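Long-range contacts in ribosomal RNA processing protein 6 (Trypanosoma brucei brucei, PDB 4NLC), which probably degrades and trims RNA from its 3' end as an exosome-associated 3'-5' exoribonuclease, of which this chain is the catalytic core: residues F108-M112 / V123-K127; W157-D161 / L262-E266. The protein carries 1 engineered substitution. All blocks are in the same frame, centred on the assembly; numbering follows the deposited sequence.

In the fold
Both contacts involve the RNase H-like 3'-5' exonuclease domain. Contact 1 (108-112 with 123-127) lies in its central mixed sheet, where strand 108-115 meets strand 120-123 and the turn after it. Contact 2 (157-161 with 262-266) ties helix 152-162, which packs on that sheet, to the chain leaving helix 249-261 on the way to the HRDC region. Their centres are 15 Å apart and they touch: Thr109 OG1 and Asp161 OD2 lie 2.7 Å apart in a probable hydrogen bond, and Met112 CE packs on Leu158 CD2 at 3.6 Å. A bound PEG lies about 7 Å from the Lys160 side chain and about 10 Å from that of Thr109. Sheet, helix and 262-266 loop thus form successive layers.

Contact 1. Residues F108-M112 / V123-K127; sequences FTCLM and VDCLK
Val123 faces Met112 in an antiparallel pairing of strands 108-115 and 120-123, within the central sheet of the RNase H-like exonuclease fold. Two backbone bonds make this a hydrogen-bonded pair: Val123 N to Met112 O at 2.7 Å, and Met112 N to Val123 O, the latter in the carbonyl plane and on a lone pair. A beta-branched valine suits the extended chain here, and its CB lies 4.1 Å from Met112 CB, on the face that Leu80 and Leu83 of helix 77-87 cover. The side chain of Asp124 organises the turn that follows, while its backbone bonds to Val74. Leu126 N donates to Asp124 OD1 and closes an Asx turn, which Lys127 N, arriving from above the carboxylate plane, extends to an Asx motif; OD2 is held by a salt bridge to Arg209. Cys125 then points back at the strand. With SG beside its own backbone N (chi1 -72°), the short cysteine side chain lets the sulfur lie against the Leu111-Met112 peptide, 3.5 Å from Leu111 C, and touch Met112 CB as well. A water donates to both Thr109 O and Cys125 O, bridging the backbones. Leu126 suits its place through a branched apolar end: CD1 approaches Cys110 SG, and its side chain crosses that of Phe108 at about a right angle, CD2 lying 3.7 Å from Phe108 CE1.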
loop_
_atom_site.group_PDB
_atom_site.type_symbol
_atom_site.label_atom_id
_atom_site.label_comp_id
_atom_site.label_asym_id
_atom_site.label_seq_id
_atom_site.Cartn_x
_atom_site.Cartn_y
_atom_site.Cartn_z
ATOM N N PHE A 108 -4.211 -0.558 -5.333
ATOM C CA PHE A 108 -3.042 -0.889 -6.139
ATOM C C PHE A 108 -1.939 0.140 -6.006
ATOM O O PHE A 108 -2.206 1.331 -5.881
ATOM C CB PHE A 108 -3.399 -1.161 -7.634
ATOM C CG PHE A 108 -4.147 -0.061 -8.357
ATOM C CD1 PHE A 108 -3.471 1.034 -8.880
ATOM C CD2 PHE A 108 -5.526 -0.143 -8.550
ATOM C CE1 PHE A 108 -4.166 2.048 -9.555
ATOM C CE2 PHE A 108 -6.223 0.879 -9.199
ATOM C CZ PHE A 108 -5.537 1.960 -9.716
ATOM N N THR A 109 -0.695 -0.318 -6.132
ATOM C CA THR A 109 0.457 0.574 -6.113
ATOM C C THR A 109 0.519 1.367 -7.421
ATOM O O THR A 109 0.436 0.790 -8.510
ATOM C CB THR A 109 1.729 -0.213 -5.852
ATOM O OG1 THR A 109 1.501 -1.039 -4.710
ATOM C CG2 THR A 109 2.931 0.706 -5.604
ATOM N N CYS A 110 0.721 2.674 -7.297
ATOM C CA CYS A 110 0.806 3.602 -8.427
ATOM C C CYS A 110 2.218 3.999 -8.859
ATOM O O CYS A 110 2.452 4.260 -10.042
ATOM C CB CYS A 110 -0.013 4.841 -8.116
ATOM S SG CYS A 110 -1.784 4.532 -8.099
ATOM N N LEU A 111 3.126 4.112 -7.895
ATOM C CA LEU A 111 4.466 4.625 -8.119
ATOM C C LEU A 111 5.404 4.056 -7.099
ATOM O O LEU A 111 4.991 3.752 -5.981
ATOM C CB LEU A 111 4.390 6.141 -7.912
ATOM C CG LEU A 111 5.252 7.052 -8.756
ATOM C CD1 LEU A 111 4.888 6.959 -10.247
ATOM C CD2 LEU A 111 5.136 8.495 -8.244
ATOM N N MET A 112 6.669 3.891 -7.497
ATOM C CA MET A 112 7.730 3.414 -6.614
ATOM C C MET A 112 8.830 4.474 -6.743
ATOM O O MET A 112 9.159 4.891 -7.850
ATOM C CB MET A 112 8.255 2.022 -7.038
ATOM C CG MET A 112 9.438 1.532 -6.206
ATOM S SD MET A 112 10.087 -0.081 -6.727
ATOM C CE MET A 112 8.947 -1.152 -5.928
ATOM N N VAL A 123 9.593 5.213 -10.505
ATOM C CA VAL A 123 9.131 4.106 -11.312
ATOM C C VAL A 123 7.618 4.130 -11.521
ATOM O O VAL A 123 6.855 4.089 -10.574
ATOM C CB VAL A 123 9.638 2.720 -10.799
ATOM C CG1 VAL A 123 9.213 1.588 -11.744
ATOM C CG2 VAL A 123 11.153 2.739 -10.663
ATOM N N ASP A 124 7.201 4.098 -12.792
ATOM C CA ASP A 124 5.790 4.026 -13.097
ATOM C C ASP A 124 5.276 2.582 -13.041
ATOM O O ASP A 124 5.251 1.878 -14.050
ATOM C CB ASP A 124 5.455 4.741 -14.413
ATOM C CG ASP A 124 3.974 4.885 -14.661
ATOM O OD1 ASP A 124 3.188 4.111 -14.058
ATOM O OD2 ASP A 124 3.598 5.728 -15.490
ATOM N N CYS A 125 4.856 2.172 -11.823
ATOM C CA CYS A 125 4.219 0.909 -11.392
ATOM C C CYS A 125 3.010 0.555 -12.184
ATOM O O CYS A 125 2.532 -0.563 -12.027
ATOM C CB CYS A 125 3.806 1.011 -9.930
ATOM S SG CYS A 125 5.163 0.966 -8.793
ATOM N N LEU A 126 2.371 1.536 -12.801
ATOM C CA LEU A 126 1.186 1.276 -13.578
ATOM C C LEU A 126 1.593 0.834 -14.962
ATOM O O LEU A 126 1.169 -0.218 -15.416
ATOM C CB LEU A 126 0.263 2.507 -13.627
ATOM C CG LEU A 126 -0.487 2.829 -12.333
ATOM C CD1 LEU A 126 -1.309 4.127 -12.474
ATOM C CD2 LEU A 126 -1.363 1.653 -11.893
ATOM N N LYS A 127 2.450 1.615 -15.610
ATOM C CA LYS A 127 2.931 1.342 -16.956
ATOM C C LYS A 127 3.791 0.085 -17.013
ATOM O O LYS A 127 3.718 -0.627 -18.007
ATOM C CB LYS A 127 3.675 2.561 -17.534
ATOM C CG LYS A 127 3.760 2.503 -19.047
ATOM C CD LYS A 127 3.458 3.815 -19.725
ATOM C CE LYS A 127 3.683 3.705 -21.213
ATOM N NZ LYS A 127 2.880 2.605 -21.822
HETATM O O HOH W 1 0.603 -1.618 -9.978
#

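Contact 2. Residues W157-D161 / L262-E266; sequences WLQKD and LERYE
Gln159 grips the backbone of 262-266 with both ends of its amide, a pairing for which glutamine, with a donor and an acceptor side by side, is well suited. NE2 donates to Glu263 O at 2.8 Å, with that oxygen close to the amide plane, while OE1 accepts from Tyr265 N at 3.0 Å, the N-H coming from well above the carbonyl plane. Bonds to the two successive peptide groups on either side of Arg264 fix the rotation of the amide and hold the irregular segment against the helix. Beside them Lys160 lies over the Tyr265 ring: its CB sits 3.5 Å from the ring centroid, only 5° off the normal, in a CH-pi contact. With CG anti to the backbone N (chi1 165°), the lysine chain runs on over the ring, and CD comes within 3.6 Å of Tyr265 OH. A long aliphatic chain with a charged end serves both needs, since NZ continues to His99 NE2 and Gln106 O, while Tyr265 OH bonds to Gln106 OE1 and Phe20 meets the tyrosine ring edge-to-face. Farther out, Glu263 forms a salt bridge with Arg156, one residue before the 157-161 segment. The loop following helix 249-261 is thus fastened to helix 152-162 chiefly through Gln159 and Lys160, while Leu158 of that helix faces strands 92-100 and 108-115, touching Leu97 on the former.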
loop_
_atom_site.group_PDB
_atom_site.type_symbol
_atom_site.label_atom_id
_atom_site.label_comp_id
_atom_site.label_asym_id
_atom_site.label_seq_id
_atom_site.Cartn_x
_atom_site.Cartn_y
_atom_site.Cartn_z
ATOM N N TRP A 157 1.728 -4.232 -0.068
ATOM C CA TRP A 157 1.521 -3.723 -1.425
ATOM C C TRP A 157 2.397 -4.425 -2.442
ATOM O O TRP A 157 1.874 -4.903 -3.456
ATOM C CB TRP A 157 1.759 -2.207 -1.458
ATOM C CG TRP A 157 0.761 -1.419 -0.647
ATOM C CD1 TRP A 157 -0.448 -1.855 -0.178
ATOM C CD2 TRP A 157 0.880 -0.047 -0.239
ATOM N NE1 TRP A 157 -1.094 -0.836 0.487
ATOM C CE2 TRP A 157 -0.309 0.291 0.450
ATOM C CE3 TRP A 157 1.853 0.949 -0.436
ATOM C CZ2 TRP A 157 -0.544 1.579 0.962
ATOM C CZ3 TRP A 157 1.629 2.222 0.090
ATOM C CH2 TRP A 157 0.437 2.528 0.771
ATOM N N LEU A 158 3.731 -4.535 -2.143
ATOM C CA LEU A 158 4.730 -5.170 -3.006
ATOM C C LEU A 158 4.324 -6.594 -3.344
ATOM O O LEU A 158 4.510 -7.041 -4.466
ATOM C CB LEU A 158 6.129 -5.163 -2.329
ATOM C CG LEU A 158 6.929 -3.831 -2.321
ATOM C CD1 LEU A 158 8.253 -3.998 -1.577
ATOM C CD2 LEU A 158 7.251 -3.383 -3.701
ATOM N N GLN A 159 3.728 -7.288 -2.372
ATOM C CA GLN A 159 3.261 -8.653 -2.543
ATOM C C GLN A 159 2.028 -8.697 -3.424
ATOM O O GLN A 159 2.033 -9.349 -4.460
ATOM C CB GLN A 159 3.005 -9.333 -1.185
ATOM C CG GLN A 159 4.254 -9.434 -0.322
ATOM C CD GLN A 159 3.964 -10.028 1.030
ATOM O OE1 GLN A 159 3.017 -10.802 1.210
ATOM N NE2 GLN A 159 4.813 -9.725 2.001
ATOM N N LYS A 160 0.977 -8.012 -3.009
ATOM C CA LYS A 160 -0.298 -7.942 -3.719
ATOM C C LYS A 160 -0.124 -7.639 -5.200
ATOM O O LYS A 160 -0.681 -8.340 -6.049
ATOM C CB LYS A 160 -1.180 -6.856 -3.052
ATOM C CG LYS A 160 -2.409 -6.383 -3.858
ATOM C CD LYS A 160 -3.169 -5.229 -3.139
ATOM C CE LYS A 160 -2.456 -3.859 -3.109
ATOM N NZ LYS A 160 -3.147 -2.892 -2.199
ATOM N N ASP A 161 0.652 -6.591 -5.507
ATOM C CA ASP A 161 0.776 -6.087 -6.866
ATOM C C ASP A 161 1.850 -6.711 -7.701
ATOM O O ASP A 161 1.684 -6.765 -8.914
ATOM C CB ASP A 161 0.955 -4.565 -6.838
ATOM C CG ASP A 161 -0.296 -3.835 -6.362
ATOM O OD1 ASP A 161 -1.358 -4.026 -6.979
ATOM O OD2 ASP A 161 -0.199 -3.046 -5.375
ATOM N N LEU A 262 8.465 -10.220 7.098
ATOM C CA LEU A 262 7.815 -11.533 7.170
ATOM C C LEU A 262 6.282 -11.445 7.188
ATOM O O LEU A 262 5.588 -12.463 7.112
ATOM C CB LEU A 262 8.358 -12.339 8.355
ATOM C CG LEU A 262 9.823 -12.794 8.206
ATOM C CD1 LEU A 262 10.369 -13.282 9.526
ATOM C CD2 LEU A 262 9.953 -13.885 7.127
ATOM N N GLU A 263 5.751 -10.230 7.238
ATOM C CA GLU A 263 4.312 -10.036 7.172
ATOM C C GLU A 263 3.815 -10.326 5.766
ATOM O O GLU A 263 4.555 -10.175 4.787
ATOM C CB GLU A 263 3.910 -8.639 7.626
ATOM C CG GLU A 263 4.192 -8.470 9.115
ATOM C CD GLU A 263 3.631 -7.240 9.788
ATOM O OE1 GLU A 263 3.090 -6.361 9.082
ATOM O OE2 GLU A 263 3.786 -7.132 11.024
ATOM N N ARG A 264 2.576 -10.798 5.684
ATOM C CA ARG A 264 1.970 -11.191 4.427
ATOM C C ARG A 264 0.797 -10.320 4.097
ATOM O O ARG A 264 0.015 -9.947 4.984
ATOM C CB ARG A 264 1.435 -12.623 4.514
ATOM C CG ARG A 264 2.462 -13.696 4.738
ATOM C CD ARG A 264 1.773 -15.040 4.878
ATOM N NE ARG A 264 1.127 -15.181 6.179
ATOM C CZ ARG A 264 -0.178 -15.071 6.383
ATOM N NH1 ARG A 264 -1.001 -14.832 5.365
ATOM N NH2 ARG A 264 -0.678 -15.210 7.603
ATOM N N TYR A 265 0.637 -10.055 2.797
ATOM C CA TYR A 265 -0.531 -9.386 2.290
ATOM C C TYR A 265 -1.699 -10.411 2.414
ATOM O O TYR A 265 -1.537 -11.595 2.102
ATOM C CB TYR A 265 -0.346 -9.009 0.795
ATOM C CG TYR A 265 -1.643 -8.496 0.190
ATOM C CD1 TYR A 265 -2.147 -7.243 0.538
ATOM C CD2 TYR A 265 -2.454 -9.329 -0.575
ATOM C CE1 TYR A 265 -3.406 -6.818 0.106
ATOM C CE2 TYR A 265 -3.703 -8.904 -1.033
ATOM C CZ TYR A 265 -4.168 -7.642 -0.700
ATOM O OH TYR A 265 -5.384 -7.196 -1.159
ATOM N N GLU A 266 -2.874 -9.941 2.789
ATOM C CA GLU A 266 -4.081 -10.781 2.776
ATOM C C GLU A 266 -5.225 -9.957 2.241
ATOM O O GLU A 266 -5.338 -8.781 2.587
ATOM C CB GLU A 266 -4.395 -11.455 4.127
ATOM C CG GLU A 266 -5.479 -12.536 4.068
ATOM C CD GLU A 266 -5.321 -13.644 3.038
ATOM O OE1 GLU A 266 -4.703 -14.678 3.367
ATOM O OE2 GLU A 266 -5.817 -13.482 1.902
#